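Local coordinates for reducing end xylose-releasing exo-oligoxylanase (Paenibacillus barengoltzii G22, PDB 5YXT), which hydrolyses xylo-oligosaccharides, probably by releasing xylose from their reducing ends, as a family 8 glycoside hydrolase of xylan degradation, at residues C360-L363 against F364-A368; D32-W35 against E36-E40; K184-P187 against N188-F191; R225-L228 against H229-H233; K92-V95 against T96-M100. All coordinates share one frame; numbering follows the deposited sequence.

Contact 1 (C360-L363 against F364-A368); sequences CLYL and FALLA
Phe364 leans back over Cys360, one turn earlier in helix 355-369, and its atoms can be followed outward from the backbone. CB sits 3.6 Å from both Cys360 O and Leu361 O, the former already held by Phe364 N in a nearly straight hydrogen bond (N-H...O angle 168°, 3.1 Å). With chi1 at -84°, CG lies beside the backbone N and away from the carbonyl carbon, which keeps CG and CD2 close to Cys360 O, CD2 obliquely and as near as 3.5 Å. Beyond that point the ring has left the local turn: Tyr73 meets it edge-to-face and Tyr373 lies at a shallow angle to it.

Leu363 and Leu367 repeat the same spacing. The backbone link Leu367 N to Leu363 O is the shortest of the four i to i+4 bonds that join 360-363 to 364-368, at 2.8 Å. The branches touch more loosely, Leu363 CG lying 4.3 Å from Leu367 CD1. On another side of the helix, Tyr362 CE1 reaches Leu366 CD2 at 4.4 Å, while the Tyr362 hydroxyl is hydrogen-bonded to Thr347 O.

All the touching residues are buried, as suits a helix of the (alpha/alpha)6 barrel expected for this family, here packed among several others. Leu363 and Leu366 face helix 24-40, Cys360 and Phe364 meet helix 68-80, and Leu361, Ala365 and Ala368 pack on helix 318-327.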
loop_
_atom_site.group_PDB
_atom_site.type_symbol
_atom_site.label_atom_id
_atom_site.label_comp_id
_atom_site.label_asym_id
_atom_site.label_seq_id
_atom_site.Cartn_x
_atom_site.Cartn_y
_atom_site.Cartn_z
ATOM N N CYS C 360 -24.559 17.703 -4.681
ATOM C CA CYS C 360 -24.572 18.040 -3.256
ATOM C C CYS C 360 -23.397 17.400 -2.531
ATOM O O CYS C 360 -22.690 18.059 -1.753
ATOM C CB CYS C 360 -25.879 17.579 -2.611
ATOM S SG CYS C 360 -27.329 18.473 -3.153
ATOM N N LEU C 361 -23.193 16.096 -2.752
ATOM C CA LEU C 361 -22.097 15.392 -2.101
ATOM C C LEU C 361 -20.755 15.938 -2.570
ATOM O O LEU C 361 -19.800 16.036 -1.789
ATOM C CB LEU C 361 -22.203 13.893 -2.391
ATOM C CG LEU C 361 -23.093 13.059 -1.461
ATOM C CD1 LEU C 361 -24.371 13.769 -1.138
ATOM C CD2 LEU C 361 -23.371 11.690 -2.075
ATOM N N TYR C 362 -20.678 16.310 -3.845
ATOM C CA TYR C 362 -19.448 16.863 -4.407
ATOM C C TYR C 362 -19.044 18.157 -3.696
ATOM O O TYR C 362 -17.878 18.338 -3.311
ATOM C CB TYR C 362 -19.665 17.088 -5.902
ATOM C CG TYR C 362 -18.463 17.487 -6.706
ATOM C CD1 TYR C 362 -17.912 18.760 -6.589
ATOM C CD2 TYR C 362 -17.913 16.616 -7.627
ATOM C CE1 TYR C 362 -16.831 19.132 -7.341
ATOM C CE2 TYR C 362 -16.824 16.989 -8.395
ATOM C CZ TYR C 362 -16.288 18.244 -8.243
ATOM O OH TYR C 362 -15.207 18.617 -9.004
ATOM N N LEU C 363 -19.997 19.074 -3.511
ATOM C CA LEU C 363 -19.656 20.336 -2.864
ATOM C C LEU C 363 -19.306 20.126 -1.397
ATOM O O LEU C 363 -18.367 20.753 -0.889
ATOM C CB LEU C 363 -20.786 21.354 -3.011
ATOM C CG LEU C 363 -20.414 22.760 -2.506
ATOM C CD1 LEU C 363 -19.100 23.258 -3.089
ATOM C CD2 LEU C 363 -21.480 23.785 -2.807
ATOM N N PHE C 364 -20.033 19.243 -0.707
ATOM C CA PHE C 364 -19.695 18.933 0.680
ATOM C C PHE C 364 -18.254 18.454 0.789
ATOM O O PHE C 364 -17.504 18.898 1.665
ATOM C CB PHE C 364 -20.637 17.869 1.243
ATOM C CG PHE C 364 -21.937 18.414 1.776
ATOM C CD1 PHE C 364 -21.999 19.666 2.366
ATOM C CD2 PHE C 364 -23.098 17.645 1.714
ATOM C CE1 PHE C 364 -23.190 20.161 2.861
ATOM C CE2 PHE C 364 -24.302 18.124 2.222
ATOM C CZ PHE C 364 -24.354 19.383 2.794
ATOM N N ALA C 365 -17.856 17.531 -0.096
ATOM C CA ALA C 365 -16.497 17.007 -0.073
ATOM C C ALA C 365 -15.478 18.110 -0.316
ATOM O O ALA C 365 -14.456 18.189 0.374
ATOM C CB ALA C 365 -16.340 15.896 -1.118
ATOM N N LEU C 366 -15.741 18.974 -1.301
ATOM C CA LEU C 366 -14.799 20.045 -1.620
ATOM C C LEU C 366 -14.675 21.033 -0.467
ATOM O O LEU C 366 -13.572 21.493 -0.153
ATOM C CB LEU C 366 -15.241 20.761 -2.897
ATOM C CG LEU C 366 -14.297 21.804 -3.508
ATOM C CD1 LEU C 366 -12.865 21.265 -3.567
ATOM C CD2 LEU C 366 -14.815 22.220 -4.905
ATOM N N LEU C 367 -15.800 21.390 0.160
ATOM C CA LEU C 367 -15.742 22.228 1.361
ATOM C C LEU C 367 -14.921 21.566 2.461
ATOM O O LEU C 367 -14.075 22.208 3.095
ATOM C CB LEU C 367 -17.155 22.525 1.864
ATOM C CG LEU C 367 -17.949 23.576 1.092
ATOM C CD1 LEU C 367 -19.388 23.532 1.563
ATOM C CD2 LEU C 367 -17.346 24.964 1.322
ATOM N N ALA C 368 -15.183 20.284 2.724
ATOM C CA ALA C 368 -14.491 19.607 3.816
ATOM C C ALA C 368 -13.010 19.440 3.506
ATOM O O ALA C 368 -12.166 19.656 4.380
ATOM C CB ALA C 368 -15.138 18.251 4.099
#

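Contact 2 (D32-W35 against E36-E40); sequences DETW and EQLFE
Trp35 and Phe39 form an offset (parallel-displaced) aromatic stack one turn apart on helix 24-40, whose last residues widen into a pi-type turn. The six-membered ring of Trp35 and the Phe39 ring have planes only 6° apart and centroids separated by 3.9 Å. Each ring covers the other off centre, with Phe39 CD1 3.5 Å from Trp35 CZ3. With chi1 at 175°, the indole is swung away from its own backbone N and alongside its carbonyl, where Phe39 can lie over it. The Phe39 CB also points a C-H at the same indole face.

The indole edge is held too. Trp35 NE1 donates to Glu40 OE1 at 3.0 Å, the oxygen lying close to the ring plane but approached from above its own carboxylate plane, and the N-H...O angle of 146° shows a bent bond. Replacing this tryptophan with an alanine would probably leave the Phe39 face without its stacking partner and the Glu40 carboxylate without this donor.

In the second shell, Tyr81 stacks on Trp35 and Arg83 makes a cation-pi contact with it. The backbone beneath is fixed by Phe39 N to Trp35 O at 2.8 Å. On a different side of the helix the Thr34 hydroxyl, hydrogen-bonded to Arg30 O, also accepts from a water, which donates in addition to Gln37 OE1 at 2.7 Å.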
loop_
_atom_site.group_PDB
_atom_site.type_symbol
_atom_site.label_atom_id
_atom_site.label_comp_id
_atom_site.label_asym_id
_atom_site.label_seq_id
_atom_site.Cartn_x
_atom_site.Cartn_y
_atom_site.Cartn_z
ATOM N N ASP C 32 -14.750 28.082 -5.692
ATOM C CA ASP C 32 -15.589 29.166 -6.195
ATOM C C ASP C 32 -16.239 28.801 -7.526
ATOM O O ASP C 32 -17.404 29.133 -7.752
ATOM C CB ASP C 32 -14.775 30.451 -6.321
ATOM C CG ASP C 32 -14.243 30.922 -4.985
ATOM O OD1 ASP C 32 -14.935 30.675 -3.975
ATOM O OD2 ASP C 32 -13.137 31.519 -4.935
ATOM N N GLU C 33 -15.509 28.122 -8.420
ATOM C CA GLU C 33 -16.123 27.696 -9.679
ATOM C C GLU C 33 -17.238 26.683 -9.430
ATOM O O GLU C 33 -18.262 26.688 -10.124
ATOM C CB GLU C 33 -15.072 27.101 -10.621
ATOM C CG GLU C 33 -14.167 28.117 -11.297
ATOM C CD GLU C 33 -12.942 27.470 -11.933
ATOM O OE1 GLU C 33 -12.682 26.280 -11.644
ATOM O OE2 GLU C 33 -12.243 28.149 -12.726
ATOM N N THR C 34 -17.056 25.806 -8.439
ATOM C CA THR C 34 -18.091 24.836 -8.108
ATOM C C THR C 34 -19.328 25.517 -7.544
ATOM O O THR C 34 -20.456 25.198 -7.937
ATOM C CB THR C 34 -17.553 23.817 -7.110
ATOM O OG1 THR C 34 -16.426 23.153 -7.684
ATOM C CG2 THR C 34 -18.631 22.796 -6.768
ATOM N N TRP C 35 -19.141 26.435 -6.589
ATOM C CA TRP C 35 -20.271 27.217 -6.098
ATOM C C TRP C 35 -21.047 27.837 -7.257
ATOM O O TRP C 35 -22.273 27.705 -7.352
ATOM C CB TRP C 35 -19.799 28.305 -5.118
ATOM C CG TRP C 35 -20.936 29.172 -4.701
ATOM C CD1 TRP C 35 -21.293 30.368 -5.244
ATOM C CD2 TRP C 35 -21.917 28.880 -3.695
ATOM N NE1 TRP C 35 -22.426 30.849 -4.631
ATOM C CE2 TRP C 35 -22.828 29.956 -3.675
ATOM C CE3 TRP C 35 -22.107 27.818 -2.803
ATOM C CZ2 TRP C 35 -23.921 30.001 -2.798
ATOM C CZ3 TRP C 35 -23.190 27.865 -1.923
ATOM C CH2 TRP C 35 -24.085 28.952 -1.934
ATOM N N GLU C 36 -20.343 28.496 -8.172
ATOM C CA GLU C 36 -21.046 29.211 -9.235
ATOM C C GLU C 36 -21.834 28.258 -10.131
ATOM O O GLU C 36 -22.987 28.538 -10.472
ATOM C CB GLU C 36 -20.055 30.057 -10.026
ATOM C CG GLU C 36 -19.420 31.135 -9.132
ATOM C CD GLU C 36 -18.535 32.124 -9.866
ATOM O OE1 GLU C 36 -17.300 32.084 -9.657
ATOM O OE2 GLU C 36 -19.073 32.967 -10.614
ATOM N N GLN C 37 -21.252 27.102 -10.477
ATOM C CA GLN C 37 -21.953 26.135 -11.323
ATOM C C GLN C 37 -23.219 25.608 -10.659
ATOM O O GLN C 37 -24.196 25.285 -11.342
ATOM C CB GLN C 37 -21.030 24.958 -11.665
ATOM C CG GLN C 37 -19.855 25.295 -12.569
ATOM C CD GLN C 37 -19.179 24.046 -13.125
ATOM O OE1 GLN C 37 -18.200 23.550 -12.568
ATOM N NE2 GLN C 37 -19.698 23.541 -14.233
ATOM N N LEU C 38 -23.219 25.493 -9.336
ATOM C CA LEU C 38 -24.333 24.879 -8.624
ATOM C C LEU C 38 -25.393 25.885 -8.202
ATOM O O LEU C 38 -26.589 25.542 -8.164
ATOM C CB LEU C 38 -23.810 24.141 -7.383
ATOM C CG LEU C 38 -23.335 22.695 -7.571
ATOM C CD1 LEU C 38 -22.418 22.545 -8.756
ATOM C CD2 LEU C 38 -22.666 22.144 -6.302
ATOM N N PHE C 39 -24.982 27.110 -7.864
ATOM C CA PHE C 39 -25.893 28.100 -7.307
ATOM C C PHE C 39 -26.086 29.331 -8.177
ATOM O O PHE C 39 -27.051 30.069 -7.952
ATOM C CB PHE C 39 -25.415 28.551 -5.910
ATOM C CG PHE C 39 -25.633 27.511 -4.843
ATOM C CD1 PHE C 39 -24.731 26.470 -4.679
ATOM C CD2 PHE C 39 -26.763 27.546 -4.042
ATOM C CE1 PHE C 39 -24.947 25.481 -3.724
ATOM C CE2 PHE C 39 -26.984 26.568 -3.081
ATOM C CZ PHE C 39 -26.078 25.533 -2.922
ATOM N N GLU C 40 -25.208 29.586 -9.141
ATOM C CA GLU C 40 -25.332 30.766 -9.990
ATOM C C GLU C 40 -25.214 30.436 -11.477
ATOM O O GLU C 40 -25.091 31.354 -12.293
ATOM C CB GLU C 40 -24.286 31.816 -9.597
ATOM C CG GLU C 40 -24.506 32.390 -8.204
ATOM C CD GLU C 40 -23.242 32.949 -7.592
ATOM O OE1 GLU C 40 -23.240 33.215 -6.370
ATOM O OE2 GLU C 40 -22.254 33.137 -8.331
HETATM O O HOH W 1 -16.356 23.086 -10.696
#

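Contact 3 (K184-P187 against N188-F191); sequences KFVP and NCEF
Phe191 O receives the shortest sound polar bond here, from Phe185 N at 2.8 Å (N-H...O angle 161°). The same oxygen has Lys184 CA at 3.4 Å, a weaker CA-H...O contact, so the two ends of the segment 184-191 are drawn together, chiefly by the N-H...O bond. Between them, Val186 to Cys189 form a type I beta turn: Cys189 N bonds to Val186 O at 3.1 Å, from well above that carbonyl's plane.

The phenyl groups of Phe185 and Phe191 lie side by side with planes 11° apart, yet are slid until they barely overlap. Instead a chi1 of 66°, with CG between backbone N and carbonyl carbon, brings Phe191 CE1 to Phe185 CB at 3.6 Å. Lys184 bends across the loop, its NZ hydrogen-bonded to Pro174 O and weakly to Pro187 O.

Cys189 SG packs against Val186 CG2 at 3.7 Å; an interchain disulfide seen at this cysteine is consistent with the turn holding SG where another chain could reach it.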
loop_
_atom_site.group_PDB
_atom_site.type_symbol
_atom_site.label_atom_id
_atom_site.label_comp_id
_atom_site.label_asym_id
_atom_site.label_seq_id
_atom_site.Cartn_x
_atom_site.Cartn_y
_atom_site.Cartn_z
ATOM N N LYS C 184 -34.010 7.612 14.221
ATOM C CA LYS C 184 -34.799 6.637 13.478
ATOM C C LYS C 184 -34.888 7.007 12.004
ATOM O O LYS C 184 -34.622 8.142 11.606
ATOM C CB LYS C 184 -36.211 6.505 14.061
ATOM C CG LYS C 184 -36.221 6.246 15.572
ATOM C CD LYS C 184 -37.268 7.082 16.314
ATOM C CE LYS C 184 -38.631 6.424 16.255
ATOM N NZ LYS C 184 -39.512 6.848 17.394
ATOM N N PHE C 185 -35.282 6.025 11.193
ATOM C CA PHE C 185 -35.473 6.294 9.770
ATOM C C PHE C 185 -36.608 7.291 9.539
ATOM O O PHE C 185 -36.472 8.234 8.751
ATOM C CB PHE C 185 -35.743 5.002 9.015
ATOM C CG PHE C 185 -36.235 5.240 7.631
ATOM C CD1 PHE C 185 -35.425 5.887 6.705
ATOM C CD2 PHE C 185 -37.515 4.867 7.264
ATOM C CE1 PHE C 185 -35.884 6.137 5.427
ATOM C CE2 PHE C 185 -37.979 5.114 5.976
ATOM C CZ PHE C 185 -37.169 5.745 5.065
ATOM N N VAL C 186 -37.753 7.065 10.176
ATOM C CA VAL C 186 -38.822 8.061 10.284
ATOM C C VAL C 186 -39.407 7.972 11.685
ATOM O O VAL C 186 -39.216 6.968 12.385
ATOM C CB VAL C 186 -39.933 7.854 9.229
ATOM C CG1 VAL C 186 -39.379 7.936 7.807
ATOM C CG2 VAL C 186 -40.650 6.542 9.462
ATOM N N PRO C 187 -40.114 9.020 12.129
ATOM C CA PRO C 187 -40.654 9.000 13.497
ATOM C C PRO C 187 -41.434 7.744 13.821
ATOM O O PRO C 187 -41.344 7.241 14.941
ATOM C CB PRO C 187 -41.554 10.245 13.529
ATOM C CG PRO C 187 -40.907 11.178 12.604
ATOM C CD PRO C 187 -40.317 10.338 11.491
ATOM N N ASN C 188 -42.162 7.195 12.854
ATOM C CA ASN C 188 -43.079 6.101 13.130
ATOM C C ASN C 188 -42.464 4.727 12.907
ATOM O O ASN C 188 -43.199 3.734 12.882
ATOM C CB ASN C 188 -44.335 6.253 12.274
ATOM C CG ASN C 188 -45.267 7.302 12.817
ATOM O OD1 ASN C 188 -45.122 8.484 12.519
ATOM N ND2 ASN C 188 -46.234 6.877 13.621
ATOM N N CYS C 189 -41.145 4.635 12.760
ATOM C CA CYS C 189 -40.516 3.345 12.536
ATOM C C CYS C 189 -39.383 3.126 13.527
ATOM O O CYS C 189 -38.609 4.045 13.825
ATOM C CB CYS C 189 -40.011 3.226 11.093
ATOM S SG CYS C 189 -41.349 2.899 9.889
ATOM N N GLU C 190 -39.279 1.890 13.999
ATOM C CA GLU C 190 -38.253 1.463 14.949
ATOM C C GLU C 190 -37.101 0.762 14.242
ATOM O O GLU C 190 -36.718 -0.359 14.587
ATOM C CB GLU C 190 -38.869 0.563 16.011
ATOM C CG GLU C 190 -39.940 1.239 16.837
ATOM C CD GLU C 190 -39.403 1.805 18.135
ATOM O OE1 GLU C 190 -38.295 2.398 18.140
ATOM O OE2 GLU C 190 -40.094 1.640 19.164
ATOM N N PHE C 191 -36.567 1.419 13.214
ATOM C CA PHE C 191 -35.272 1.065 12.643
ATOM C C PHE C 191 -34.608 2.354 12.172
ATOM O O PHE C 191 -35.152 3.450 12.336
ATOM C CB PHE C 191 -35.411 0.011 11.533
ATOM C CG PHE C 191 -36.141 0.487 10.291
ATOM C CD1 PHE C 191 -35.453 1.118 9.261
ATOM C CD2 PHE C 191 -37.499 0.231 10.123
ATOM C CE1 PHE C 191 -36.112 1.526 8.104
ATOM C CE2 PHE C 191 -38.162 0.629 8.970
ATOM C CZ PHE C 191 -37.474 1.285 7.964
#

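Contact 4 (R225-L228 against H229-H233); sequences RQYL and HLACH
His229 and Tyr227 turn their rings to different surroundings near the end of helix 214-231. The His229 imidazole has Leu228 C at its edge, near the ring plane, and Trp281 stacked on it. Its CD2 approaches Arg225 O obliquely at 3.1 Å, and NE2 is hydrogen-bonded to Asp279 OD2. A leucine in place of this histidine would probably leave Asp279 without that partner and Trp281 without its stacked ring.

The Tyr227 ring stacks with His197 and meets Ala231 CB obliquely, 4.0 Å from CE2. Because chi1 is 171°, CG stands opposite the backbone N, sending the ring alongside the following turn; its OH bonds to Tyr244 O.

Two amides share Tyr227 O. Ala231 N, at 3.1 Å, lies in the carbonyl plane, whereas Leu230 N, at 2.8 Å, comes from 53° out of it. Mixed i+3 and i+4 bonding fits the last turn of a helix: Cys232 N still bonds to Leu228 O at 3.1 Å, but Cys232 is the first residue to leave helical backbone angles.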
loop_
_atom_site.group_PDB
_atom_site.type_symbol
_atom_site.label_atom_id
_atom_site.label_comp_id
_atom_site.label_asym_id
_atom_site.label_seq_id
_atom_site.Cartn_x
_atom_site.Cartn_y
_atom_site.Cartn_z
ATOM N N ARG C 225 -21.902 6.765 17.600
ATOM C CA ARG C 225 -20.559 6.309 17.263
ATOM C C ARG C 225 -20.441 4.806 17.446
ATOM O O ARG C 225 -19.909 4.104 16.579
ATOM C CB ARG C 225 -19.521 7.036 18.108
ATOM C CG ARG C 225 -19.245 8.403 17.590
ATOM C CD ARG C 225 -18.089 9.070 18.304
ATOM N NE ARG C 225 -18.023 10.444 17.849
ATOM C CZ ARG C 225 -18.233 11.496 18.627
ATOM N NH1 ARG C 225 -18.487 11.334 19.924
ATOM N NH2 ARG C 225 -18.164 12.710 18.106
ATOM N N GLN C 226 -20.956 4.293 18.565
ATOM C CA GLN C 226 -20.927 2.852 18.797
ATOM C C GLN C 226 -21.785 2.112 17.781
ATOM O O GLN C 226 -21.431 1.008 17.340
ATOM C CB GLN C 226 -21.423 2.525 20.203
ATOM C CG GLN C 226 -20.640 3.119 21.337
ATOM C CD GLN C 226 -21.296 2.810 22.665
ATOM O OE1 GLN C 226 -22.512 2.590 22.728
ATOM N NE2 GLN C 226 -20.504 2.779 23.731
ATOM N N TYR C 227 -22.933 2.694 17.417
ATOM C CA TYR C 227 -23.843 2.012 16.505
ATOM C C TYR C 227 -23.188 1.770 15.153
ATOM O O TYR C 227 -23.366 0.709 14.547
ATOM C CB TYR C 227 -25.131 2.821 16.337
ATOM C CG TYR C 227 -26.008 2.252 15.244
ATOM C CD1 TYR C 227 -26.749 1.103 15.471
ATOM C CD2 TYR C 227 -26.064 2.841 13.984
ATOM C CE1 TYR C 227 -27.526 0.561 14.497
ATOM C CE2 TYR C 227 -26.858 2.297 12.984
ATOM C CZ TYR C 227 -27.583 1.153 13.258
ATOM O OH TYR C 227 -28.375 0.584 12.301
ATOM N N LEU C 228 -22.407 2.732 14.670
ATOM C CA LEU C 228 -21.783 2.552 13.369
ATOM C C LEU C 228 -20.828 1.365 13.348
ATOM O O LEU C 228 -20.603 0.795 12.271
ATOM C CB LEU C 228 -21.075 3.838 12.949
ATOM C CG LEU C 228 -22.029 5.002 12.671
ATOM C CD1 LEU C 228 -21.240 6.272 12.372
ATOM C CD2 LEU C 228 -22.968 4.652 11.509
ATOM N N HIS C 229 -20.282 0.970 14.512
ATOM C CA HIS C 229 -19.496 -0.264 14.598
ATOM C C HIS C 229 -20.313 -1.475 14.187
ATOM O O HIS C 229 -19.763 -2.444 13.646
ATOM C CB HIS C 229 -18.989 -0.511 16.026
ATOM C CG HIS C 229 -17.943 0.449 16.498
ATOM N ND1 HIS C 229 -16.867 0.051 17.261
ATOM C CD2 HIS C 229 -17.823 1.790 16.353
ATOM C CE1 HIS C 229 -16.123 1.102 17.558
ATOM N NE2 HIS C 229 -16.684 2.171 17.025
ATOM N N LEU C 230 -21.612 -1.466 14.498
ATOM C CA LEU C 230 -22.484 -2.586 14.160
ATOM C C LEU C 230 -22.916 -2.542 12.703
ATOM O O LEU C 230 -23.065 -3.589 12.063
ATOM C CB LEU C 230 -23.731 -2.577 15.047
ATOM C CG LEU C 230 -23.550 -2.509 16.553
ATOM C CD1 LEU C 230 -24.900 -2.571 17.209
ATOM C CD2 LEU C 230 -22.714 -3.693 16.971
ATOM N N ALA C 231 -23.170 -1.347 12.183
ATOM C CA ALA C 231 -23.755 -1.245 10.854
ATOM C C ALA C 231 -22.730 -1.454 9.748
ATOM O O ALA C 231 -23.077 -1.967 8.683
ATOM C CB ALA C 231 -24.444 0.112 10.691
ATOM N N CYS C 232 -21.472 -1.092 9.975
ATOM C CA CYS C 232 -20.457 -1.217 8.936
ATOM C C CYS C 232 -19.902 -2.638 8.900
ATOM O O CYS C 232 -19.536 -3.195 9.937
ATOM C CB CYS C 232 -19.333 -0.208 9.180
ATOM S SG CYS C 232 -19.847 1.507 8.898
ATOM N N HIS C 233 -19.831 -3.209 7.703
ATOM C CA HIS C 233 -19.351 -4.579 7.546
ATOM C C HIS C 233 -17.910 -4.670 8.032
ATOM O O HIS C 233 -17.109 -3.769 7.762
ATOM C CB HIS C 233 -19.436 -5.024 6.082
ATOM C CG HIS C 233 -19.037 -6.454 5.861
ATOM N ND1 HIS C 233 -19.934 -7.499 5.931
ATOM C CD2 HIS C 233 -17.835 -7.009 5.582
ATOM C CE1 HIS C 233 -19.303 -8.637 5.697
ATOM N NE2 HIS C 233 -18.027 -8.366 5.481
#

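Contact 5 (K92-V95 against T96-M100); sequences KWTV and TYMYM
Thr94 O accepts from both Met98 N (2.9 Å) and Tyr99 N (3.1 Å), an i+4 and i+5 pair that marks a wider pi-type turn where helix 84-98 runs out. One residue earlier along the helix, Trp93 and Tyr97 make an edge-to-face aromatic pair. The Tyr97 edge is directed at the indole face, with planes at 56° and the centroid of the five-membered ring 4.8 Å from that of Tyr97. Tyr97 CD1 leads, 3.6 Å from Trp93 CE2, and its CB adds a CH-pi contact over the six-membered ring.

Met98 addresses the same indole from its edge. The sulfur SD lies near the ring plane, 5.2 Å from the centroid of the six-membered ring, a Met-aromatic contact, and Met98 CG stands 3.8 Å from Trp93 CZ3. The methyl CE lies between Trp93 and Thr94 at distances short enough to make its exact position doubtful. Outside this pair, Met71 of helix 68-80 touches both Trp93 and Met98, and Met55 of strand 55-60 covers Trp93 and Tyr97.

Thr96 turns its hydroxyl back toward the preceding turn: chi1 of 64° sets OG1 between its backbone N and carbonyl carbon, 3.0 Å from Trp93 O and 3.2 Å from Lys92 O.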
loop_
_atom_site.group_PDB
_atom_site.type_symbol
_atom_site.label_atom_id
_atom_site.label_comp_id
_atom_site.label_asym_id
_atom_site.label_seq_id
_atom_site.Cartn_x
_atom_site.Cartn_y
_atom_site.Cartn_z
ATOM N N LYS C 92 -36.851 30.341 3.627
ATOM C CA LYS C 92 -38.179 30.933 3.472
ATOM C C LYS C 92 -39.117 29.997 2.726
ATOM O O LYS C 92 -40.257 29.780 3.149
ATOM C CB LYS C 92 -38.084 32.281 2.751
ATOM C CG LYS C 92 -39.405 33.079 2.731
ATOM C CD LYS C 92 -40.183 32.924 4.033
ATOM C CE LYS C 92 -41.037 34.147 4.350
ATOM N NZ LYS C 92 -41.947 33.900 5.519
ATOM N N TRP C 93 -38.662 29.442 1.601
ATOM C CA TRP C 93 -39.457 28.445 0.889
ATOM C C TRP C 93 -39.827 27.291 1.810
ATOM O O TRP C 93 -40.965 26.793 1.787
ATOM C CB TRP C 93 -38.667 27.930 -0.316
ATOM C CG TRP C 93 -39.471 27.369 -1.459
ATOM C CD1 TRP C 93 -39.796 28.011 -2.620
ATOM C CD2 TRP C 93 -40.003 26.044 -1.574
ATOM N NE1 TRP C 93 -40.516 27.171 -3.440
ATOM C CE2 TRP C 93 -40.649 25.957 -2.820
ATOM C CE3 TRP C 93 -40.015 24.926 -0.733
ATOM C CZ2 TRP C 93 -41.291 24.795 -3.247
ATOM C CZ3 TRP C 93 -40.641 23.778 -1.162
ATOM C CH2 TRP C 93 -41.271 23.717 -2.410
ATOM N N THR C 94 -38.866 26.861 2.632
ATOM C CA THR C 94 -39.058 25.709 3.502
ATOM C C THR C 94 -40.170 25.953 4.507
ATOM O O THR C 94 -41.075 25.127 4.663
ATOM C CB THR C 94 -37.736 25.374 4.196
ATOM O OG1 THR C 94 -36.764 25.009 3.197
ATOM C CG2 THR C 94 -37.903 24.218 5.173
ATOM N N VAL C 95 -40.137 27.100 5.177
ATOM C CA VAL C 95 -41.159 27.384 6.181
ATOM C C VAL C 95 -42.525 27.574 5.527
ATOM O O VAL C 95 -43.554 27.161 6.078
ATOM C CB VAL C 95 -40.742 28.610 7.011
ATOM C CG1 VAL C 95 -41.850 28.988 8.000
ATOM C CG2 VAL C 95 -39.427 28.316 7.742
ATOM N N THR C 96 -42.562 28.175 4.336
ATOM C CA THR C 96 -43.852 28.544 3.763
ATOM C C THR C 96 -44.599 27.340 3.209
ATOM O O THR C 96 -45.830 27.295 3.287
ATOM C CB THR C 96 -43.677 29.598 2.671
ATOM O OG1 THR C 96 -42.916 29.050 1.591
ATOM C CG2 THR C 96 -42.977 30.814 3.210
ATOM N N TYR C 97 -43.885 26.349 2.675
ATOM C CA TYR C 97 -44.514 25.244 1.970
ATOM C C TYR C 97 -44.300 23.890 2.624
ATOM O O TYR C 97 -45.120 22.993 2.425
ATOM C CB TYR C 97 -43.989 25.172 0.530
ATOM C CG TYR C 97 -44.361 26.361 -0.326
ATOM C CD1 TYR C 97 -43.379 27.175 -0.874
ATOM C CD2 TYR C 97 -45.692 26.651 -0.609
ATOM C CE1 TYR C 97 -43.710 28.258 -1.669
ATOM C CE2 TYR C 97 -46.034 27.738 -1.405
ATOM C CZ TYR C 97 -45.038 28.533 -1.931
ATOM O OH TYR C 97 -45.355 29.608 -2.722
ATOM N N MET C 98 -43.220 23.711 3.384
ATOM C CA MET C 98 -42.867 22.400 3.913
ATOM C C MET C 98 -43.160 22.231 5.398
ATOM O O MET C 98 -43.421 21.104 5.837
ATOM C CB MET C 98 -41.383 22.120 3.655
ATOM C CG MET C 98 -41.081 21.931 2.173
ATOM S SD MET C 98 -39.356 21.552 1.858
ATOM C CE MET C 98 -38.634 23.110 1.616
ATOM N N TYR C 99 -43.126 23.303 6.177
ATOM C CA TYR C 99 -43.401 23.191 7.605
ATOM C C TYR C 99 -44.844 22.756 7.830
ATOM O O TYR C 99 -45.772 23.353 7.278
ATOM C CB TYR C 99 -43.131 24.519 8.313
ATOM C CG TYR C 99 -43.342 24.455 9.805
ATOM C CD1 TYR C 99 -42.464 23.748 10.614
ATOM C CD2 TYR C 99 -44.413 25.099 10.402
ATOM C CE1 TYR C 99 -42.645 23.681 11.979
ATOM C CE2 TYR C 99 -44.605 25.044 11.772
ATOM C CZ TYR C 99 -43.719 24.330 12.554
ATOM O OH TYR C 99 -43.905 24.265 13.916
ATOM N N MET C 100 -45.025 21.701 8.632
ATOM C CA MET C 100 -46.329 21.094 8.868
ATOM C C MET C 100 -46.951 21.626 10.157
ATOM O O MET C 100 -46.330 21.577 11.226
ATOM C CB MET C 100 -46.205 19.570 8.918
ATOM C CG MET C 100 -45.908 18.956 7.559
ATOM S SD MET C 100 -45.919 17.154 7.649
ATOM C CE MET C 100 -47.674 16.926 7.440
#

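Contacts 1 and 2 are the one pair here that touches directly: their centres are 12 Å apart, and helix 355-369 packs on helix 24-40 through Leu366 CD2 to Thr34 OG1 (3.3 Å) and Leu363 CD1 to Thr34 CG2 (3.7 Å). Helix 68-80 links more of the set, touching side chains of contacts 1, 2 and 5, although contact 5 lies 25 Å from each of the other two between centres. Contacts 3 and 4 come within about 6 Å at their nearest atoms without touching, and contact 3 lies about 9 Å from contact 5 by the same measure. Contacts 2 and 4 occupy opposite sides of the chain's centre, 35 Å apart between centres.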